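Local coordinates for oxidoreductase (Bordetella pertussis, PDB 3Q2K), which probably oxidises a UDP-linked N-acetylglucosaminuronic acid with an NAD cofactor, a step required on the way to 2,3-diacetamido-2,3-dideoxy-D-mannuronic acid, at residues Lys30-Leu35 / Arg55-Glu60; Glu224-Tyr229 / Ala245-Arg250. All blocks are in the same frame, centred on the assembly; numbering follows the deposited sequence.

Interaction 1 (Lys30-Leu35 / Arg55-Glu60)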
loop_
_atom_site.group_PDB
_atom_site.type_symbol
_atom_site.label_atom_id
_atom_site.label_comp_id
_atom_site.label_asym_id
_atom_site.label_seq_id
_atom_site.Cartn_x
_atom_site.Cartn_y
_atom_site.Cartn_z
ATOM N N LYS C 30 -1.853 59.015 -4.431
ATOM C CA LYS C 30 -2.092 57.926 -3.488
ATOM C C LYS C 30 -2.705 56.671 -4.111
ATOM O O LYS C 30 -3.569 56.756 -4.988
ATOM C CB LYS C 30 -2.950 58.416 -2.321
ATOM C CG LYS C 30 -2.286 59.537 -1.535
ATOM C CD LYS C 30 -3.162 60.018 -0.394
ATOM C CE LYS C 30 -4.180 61.037 -0.875
ATOM N NZ LYS C 30 -5.082 61.368 0.261
ATOM N N ILE C 31 -2.259 55.507 -3.652
ATOM C CA ILE C 31 -2.837 54.233 -4.063
ATOM C C ILE C 31 -4.311 54.199 -3.664
ATOM O O ILE C 31 -4.635 54.444 -2.502
ATOM C CB ILE C 31 -2.138 53.061 -3.337
ATOM C CG1 ILE C 31 -0.676 52.948 -3.777
ATOM C CG2 ILE C 31 -2.805 51.724 -3.671
ATOM C CD1 ILE C 31 -0.548 52.439 -5.201
ATOM N N ARG C 32 -5.179 53.814 -4.597
ATOM C CA ARG C 32 -6.580 53.541 -4.287
ATOM C C ARG C 32 -6.915 52.075 -3.994
ATOM O O ARG C 32 -6.938 51.230 -4.893
ATOM C CB ARG C 32 -7.476 53.990 -5.442
ATOM C CG ARG C 32 -7.987 55.425 -5.380
ATOM C CD ARG C 32 -7.183 56.427 -6.198
ATOM N NE ARG C 32 -7.351 56.282 -7.642
ATOM C CZ ARG C 32 -7.260 57.275 -8.522
ATOM N NH1 ARG C 32 -7.027 58.520 -8.130
ATOM N NH2 ARG C 32 -7.420 57.042 -9.816
ATOM N N PHE C 33 -7.228 51.783 -2.735
ATOM C CA PHE C 33 -7.594 50.451 -2.259
ATOM C C PHE C 33 -9.098 50.245 -2.136
ATOM O O PHE C 33 -9.822 51.147 -1.719
ATOM C CB PHE C 33 -7.105 50.212 -0.831
ATOM C CG PHE C 33 -5.658 49.839 -0.727
ATOM C CD1 PHE C 33 -5.235 48.561 -1.030
ATOM C CD2 PHE C 33 -4.736 50.764 -0.282
ATOM C CE1 PHE C 33 -3.908 48.221 -0.893
ATOM C CE2 PHE C 33 -3.407 50.433 -0.151
ATOM C CZ PHE C 33 -2.994 49.160 -0.462
ATOM N N GLY C 34 -9.544 49.025 -2.408
ATOM C CA GLY C 34 -10.929 48.643 -2.164
ATOM C C GLY C 34 -10.929 47.477 -1.199
ATOM O O GLY C 34 -10.088 46.587 -1.314
ATOM N N LEU C 35 -11.854 47.504 -0.245
ATOM C CA LEU C 35 -12.001 46.423 0.721
ATOM C C LEU C 35 -13.258 45.601 0.454
ATOM O O LEU C 35 -14.357 46.140 0.315
ATOM C CB LEU C 35 -12.020 46.997 2.138
ATOM C CG LEU C 35 -12.217 45.978 3.264
ATOM C CD1 LEU C 35 -11.046 45.023 3.283
ATOM C CD2 LEU C 35 -12.306 46.670 4.621
ATOM N N ARG C 55 0.179 57.733 1.495
ATOM C CA ARG C 55 0.495 56.973 0.291
ATOM C C ARG C 55 -0.693 56.193 -0.266
ATOM O O ARG C 55 -0.724 55.757 -1.419
ATOM C CB ARG C 55 1.746 56.128 0.530
ATOM C CG ARG C 55 2.939 57.030 0.818
ATOM C CD ARG C 55 4.235 56.253 0.939
ATOM N NE ARG C 55 4.042 55.255 1.982
ATOM C CZ ARG C 55 4.689 54.096 2.017
ATOM N NH1 ARG C 55 4.424 53.233 2.989
ATOM N NH2 ARG C 55 5.574 53.814 1.071
ATOM N N ALA C 56 -1.725 56.065 0.558
ATOM C CA ALA C 56 -2.829 55.210 0.161
ATOM C C ALA C 56 -4.104 55.789 0.751
ATOM O O ALA C 56 -4.100 56.472 1.779
ATOM C CB ALA C 56 -2.609 53.791 0.677
ATOM N N GLU C 57 -5.198 55.458 0.077
ATOM C CA GLU C 57 -6.498 55.711 0.673
ATOM C C GLU C 57 -7.502 54.643 0.269
ATOM O O GLU C 57 -7.399 54.071 -0.819
ATOM C CB GLU C 57 -7.041 57.043 0.156
ATOM C CG GLU C 57 -6.848 57.284 -1.339
ATOM C CD GLU C 57 -7.413 58.615 -1.811
ATOM O OE1 GLU C 57 -7.830 58.707 -2.988
ATOM O OE2 GLU C 57 -7.448 59.554 -0.984
ATOM N N LEU C 58 -8.481 54.482 1.155
ATOM C CA LEU C 58 -9.595 53.553 1.021
ATOM C C LEU C 58 -10.776 54.287 0.396
ATOM O O LEU C 58 -11.289 55.251 0.957
ATOM C CB LEU C 58 -9.931 52.952 2.394
ATOM C CG LEU C 58 -11.047 51.932 2.628
ATOM C CD1 LEU C 58 -10.748 50.621 1.922
ATOM C CD2 LEU C 58 -11.259 51.723 4.121
ATOM N N VAL C 59 -11.261 53.810 -0.743
ATOM C CA VAL C 59 -12.186 54.619 -1.521
ATOM C C VAL C 59 -13.507 53.876 -1.626
ATOM O O VAL C 59 -14.558 54.468 -1.891
ATOM C CB VAL C 59 -11.633 54.839 -2.943
ATOM C CG1 VAL C 59 -12.713 55.400 -3.861
ATOM C CG2 VAL C 59 -10.423 55.770 -2.899
ATOM N N GLU C 60 -13.411 52.568 -1.408
ATOM C CA GLU C 60 -14.550 51.699 -1.695
ATOM C C GLU C 60 -14.614 50.568 -0.684
ATOM O O GLU C 60 -13.583 50.196 -0.118
ATOM C CB GLU C 60 -14.440 51.069 -3.083
ATOM C CG GLU C 60 -14.782 51.994 -4.243
ATOM C CD GLU C 60 -14.017 51.681 -5.517
ATOM O OE1 GLU C 60 -13.910 50.499 -5.909
ATOM O OE2 GLU C 60 -13.524 52.639 -6.149
#

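Interaction 2 (Glu224-Tyr229 / Ala245-Arg250)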
loop_
_atom_site.group_PDB
_atom_site.type_symbol
_atom_site.label_atom_id
_atom_site.label_comp_id
_atom_site.label_asym_id
_atom_site.label_seq_id
_atom_site.Cartn_x
_atom_site.Cartn_y
_atom_site.Cartn_z
ATOM N N GLU C 224 10.033 18.216 2.649
ATOM C CA GLU C 224 10.051 17.026 1.804
ATOM C C GLU C 224 8.737 16.271 1.945
ATOM O O GLU C 224 8.117 15.913 0.945
ATOM C CB GLU C 224 11.219 16.096 2.135
ATOM C CG GLU C 224 11.200 14.755 1.426
ATOM C CD GLU C 224 12.553 14.056 1.491
ATOM O OE1 GLU C 224 12.752 13.153 2.329
ATOM O OE2 GLU C 224 13.490 14.398 0.740
ATOM N N SER C 225 8.296 16.045 3.176
ATOM C CA SER C 225 7.021 15.368 3.360
ATOM C C SER C 225 6.462 15.541 4.766
ATOM O O SER C 225 7.193 15.984 5.654
ATOM C CB SER C 225 7.231 13.899 2.991
ATOM O OG SER C 225 7.987 13.212 3.961
ATOM N N VAL C 226 5.196 15.181 4.973
ATOM C CA VAL C 226 4.542 15.265 6.278
ATOM C C VAL C 226 3.761 13.996 6.567
ATOM O O VAL C 226 3.304 13.314 5.646
ATOM C CB VAL C 226 3.540 16.429 6.428
ATOM C CG1 VAL C 226 4.174 17.678 5.848
ATOM C CG2 VAL C 226 2.246 16.136 5.680
ATOM N N TYR C 227 3.610 13.704 7.854
ATOM C CA TYR C 227 2.547 12.781 8.256
ATOM C C TYR C 227 1.707 13.472 9.324
ATOM O O TYR C 227 2.256 14.072 10.255
ATOM C CB TYR C 227 3.128 11.485 8.838
ATOM C CG TYR C 227 2.009 10.509 9.093
ATOM C CD1 TYR C 227 1.626 9.607 8.112
ATOM C CD2 TYR C 227 1.211 10.642 10.223
ATOM C CE1 TYR C 227 0.572 8.750 8.325
ATOM C CE2 TYR C 227 0.153 9.779 10.459
ATOM C CZ TYR C 227 -0.168 8.856 9.483
ATOM O OH TYR C 227 -1.211 7.976 9.652
ATOM N N ALA C 228 0.389 13.410 9.186
ATOM C CA ALA C 228 -0.451 14.104 10.171
ATOM C C ALA C 228 -1.581 13.250 10.713
ATOM O O ALA C 228 -2.105 12.396 9.997
ATOM C CB ALA C 228 -1.054 15.390 9.577
ATOM N N TYR C 229 -1.950 13.511 11.962
ATOM C CA TYR C 229 -3.211 13.041 12.529
ATOM C C TYR C 229 -4.003 14.307 12.851
ATOM O O TYR C 229 -3.467 15.245 13.458
ATOM C CB TYR C 229 -2.983 12.336 13.869
ATOM C CG TYR C 229 -2.162 11.062 13.889
ATOM C CD1 TYR C 229 -2.765 9.845 13.613
ATOM C CD2 TYR C 229 -0.832 11.059 14.276
ATOM C CE1 TYR C 229 -2.060 8.665 13.677
ATOM C CE2 TYR C 229 -0.104 9.886 14.320
ATOM C CZ TYR C 229 -0.739 8.695 14.049
ATOM O OH TYR C 229 -0.010 7.531 14.074
ATOM N N ALA C 245 1.321 17.319 13.068
ATOM C CA ALA C 245 2.036 16.871 11.874
ATOM C C ALA C 245 3.493 16.577 12.180
ATOM O O ALA C 245 4.127 17.411 12.838
ATOM C CB ALA C 245 1.969 17.902 10.748
ATOM N N ALA C 246 3.991 15.438 11.688
ATOM C CA ALA C 246 5.414 15.106 11.749
ATOM C C ALA C 246 5.992 15.599 10.428
ATOM O O ALA C 246 5.381 15.404 9.375
ATOM C CB ALA C 246 5.615 13.583 11.905
ATOM N N LEU C 247 7.182 16.192 10.465
ATOM C CA LEU C 247 7.803 16.758 9.276
ATOM C C LEU C 247 9.201 16.223 8.979
ATOM O O LEU C 247 9.985 15.922 9.881
ATOM C CB LEU C 247 7.930 18.272 9.473
ATOM C CG LEU C 247 6.652 18.799 10.120
ATOM C CD1 LEU C 247 6.937 20.059 10.906
ATOM C CD2 LEU C 247 5.647 19.044 9.009
ATOM N N ARG C 248 9.539 16.170 7.695
ATOM C CA ARG C 248 10.952 16.052 7.333
ATOM C C ARG C 248 11.349 17.070 6.269
ATOM O O ARG C 248 10.624 17.226 5.291
ATOM C CB ARG C 248 11.219 14.659 6.775
ATOM C CG ARG C 248 12.616 14.556 6.152
ATOM C CD ARG C 248 12.870 13.096 5.793
ATOM N NE ARG C 248 13.540 12.403 6.891
ATOM C CZ ARG C 248 13.430 11.112 7.188
ATOM N NH1 ARG C 248 14.099 10.617 8.221
ATOM N NH2 ARG C 248 12.657 10.301 6.480
ATOM N N TRP C 249 12.482 17.752 6.409
ATOM C CA TRP C 249 12.819 18.786 5.439
ATOM C C TRP C 249 13.768 18.159 4.433
ATOM O O TRP C 249 14.321 17.092 4.697
ATOM C CB TRP C 249 13.531 19.960 6.126
ATOM C CG TRP C 249 12.598 21.003 6.645
ATOM C CD1 TRP C 249 12.248 22.170 6.019
ATOM C CD2 TRP C 249 11.923 20.999 7.912
ATOM N NE1 TRP C 249 11.371 22.875 6.808
ATOM C CE2 TRP C 249 11.143 22.170 7.963
ATOM C CE3 TRP C 249 11.827 20.077 8.963
ATOM C CZ2 TRP C 249 10.314 22.455 9.047
ATOM C CZ3 TRP C 249 11.024 20.379 10.052
ATOM C CH2 TRP C 249 10.293 21.569 10.092
ATOM N N ARG C 250 13.991 18.826 3.305
ATOM C CA ARG C 250 14.793 18.237 2.227
ATOM C C ARG C 250 16.251 18.225 2.671
ATOM O O ARG C 250 16.989 17.298 2.345
ATOM C CB ARG C 250 14.668 19.049 0.923
ATOM C CG ARG C 250 13.407 18.658 0.163
ATOM C CD ARG C 250 13.457 19.141 -1.273
ATOM N NE ARG C 250 12.047 19.256 -1.628
ATOM C CZ ARG C 250 11.323 18.186 -1.934
ATOM N NH1 ARG C 250 10.043 18.305 -2.253
ATOM N NH2 ARG C 250 11.912 16.996 -1.971
#

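Interaction 1 (Lys30-Leu35 / Arg55-Glu60)
Phe33 meets Ala56 with the rim of its ring: the methyl CB lies in the ring plane, 3.5 Å from Phe33 CE2, while CG2 of Ile31 sits over one face of the same ring, toward its rim. The two strands are the parallel neighbours of a beta-alpha-beta unit, strand 31-36, helix 42-50 and strand 56-62, which opens the NAD-binding Rossmann fold. Further along the same face, CD1 of Leu58 reaches across to Leu35, 3.8 Å from its CB; with CG anti to the backbone N (chi1 -180°), the leucine carries this methyl toward the neighbouring strand. Helix 42-50 packs on this side through Ile46 and Ile49, and helix 321-333 joins it through Ile329 and Leu332. The side chain of Leu35 lies about 5 Å from that of Cys38, an NADH-binding residue.

Between the faces runs the parallel hydrogen-bond pattern, in which Ile31 and Phe33 each use both N and O toward the second strand. Glu57 answers them from its own N and O, its N lying 2.8 Å from Ile31 O and its O 3.0 Å from Phe33 N. At the far end Leu35 N approaches Glu60 O from above the carbonyl plane, 42° out of it.

The opposite face is more polar. There CG of Arg32 rests on Val59 CG2 at 3.5 Å, and the Arg32 and Glu57 side chains run alongside each other without their charged atoms meeting. Glu60, on this face too, takes a hydrogen bond on OE2 from the backbone N of Asn92. At the exposed edge Lys30 crosses Glu57 at roughly a right angle, its chain bent at chi3 (-84°), and a salt bridge closes the contact, its hydrogen bond weak, with Lys30 NZ 3.2 Å from Glu57 OE2.

Interaction 2 (Glu224-Tyr229 / Ala245-Arg250)
The carbonyl oxygen of Arg248 is gripped by two successive backbone amides, Glu224 N at 2.9 Å in the carbonyl plane and, more weakly, Ser225 N at 3.4 Å. Two residues thus face one, a classic beta bulge in the antiparallel hairpin of strands 223-231 and 242-249. Regular pairing follows, and Tyr227 and Ala246 form a hydrogen-bonded pair in which Ala246 N lies only 2.6 Å from Tyr227 O.

On one face Val226 and Leu247 lie side by side, CG1 of the valine 3.7 Å from CD2 of the leucine, and Ala228 meets Ala245 through their methyls; helix 342-361 covers Val226 and Ala228. The other face meets a second subunit, where the Tyr227 rings of the two copies stack and Ser225 OG and Tyr229 OH of that subunit share a hydrogen bond.

At the bulge, the Glu224 side chain, sent out by a CG anti to its own backbone N (chi1 172°), runs beside that of Arg248, with Glu224 OE1 3.5 Å from Arg248 CD. Arg250 lays a guanidinium face over Glu224 CA, while Arg250 NH1 makes a hydrogen bond to Leu367 O. Neither arginine forms a salt bridge with Glu224, so the strand pairing rests mainly on backbone bonds and apolar packing, and charge attraction probably adds only a diffuse supplement.

Interactions 1 and 2 show how backbone hydrogen bonding between neighbouring strands serves two domains in different topologies. Their centres are about 41 Å apart, on opposite sides of the chain's centre, and no element is common to both. Interaction 1 pairs parallel strands joined through a helix in the cofactor-binding domain; interaction 2 pairs antiparallel strands of a hairpin in the C-terminal alpha/beta domain, away from the annotated sites. The first is partly buried, with helices over its apolar face and a charged pair at an exposed edge, and no other subunit touches it. The second is buried, because a helix packs on one face and a neighbouring subunit on the other, where a tyrosine stack and tyrosine-serine hydrogen bonds join the two copies.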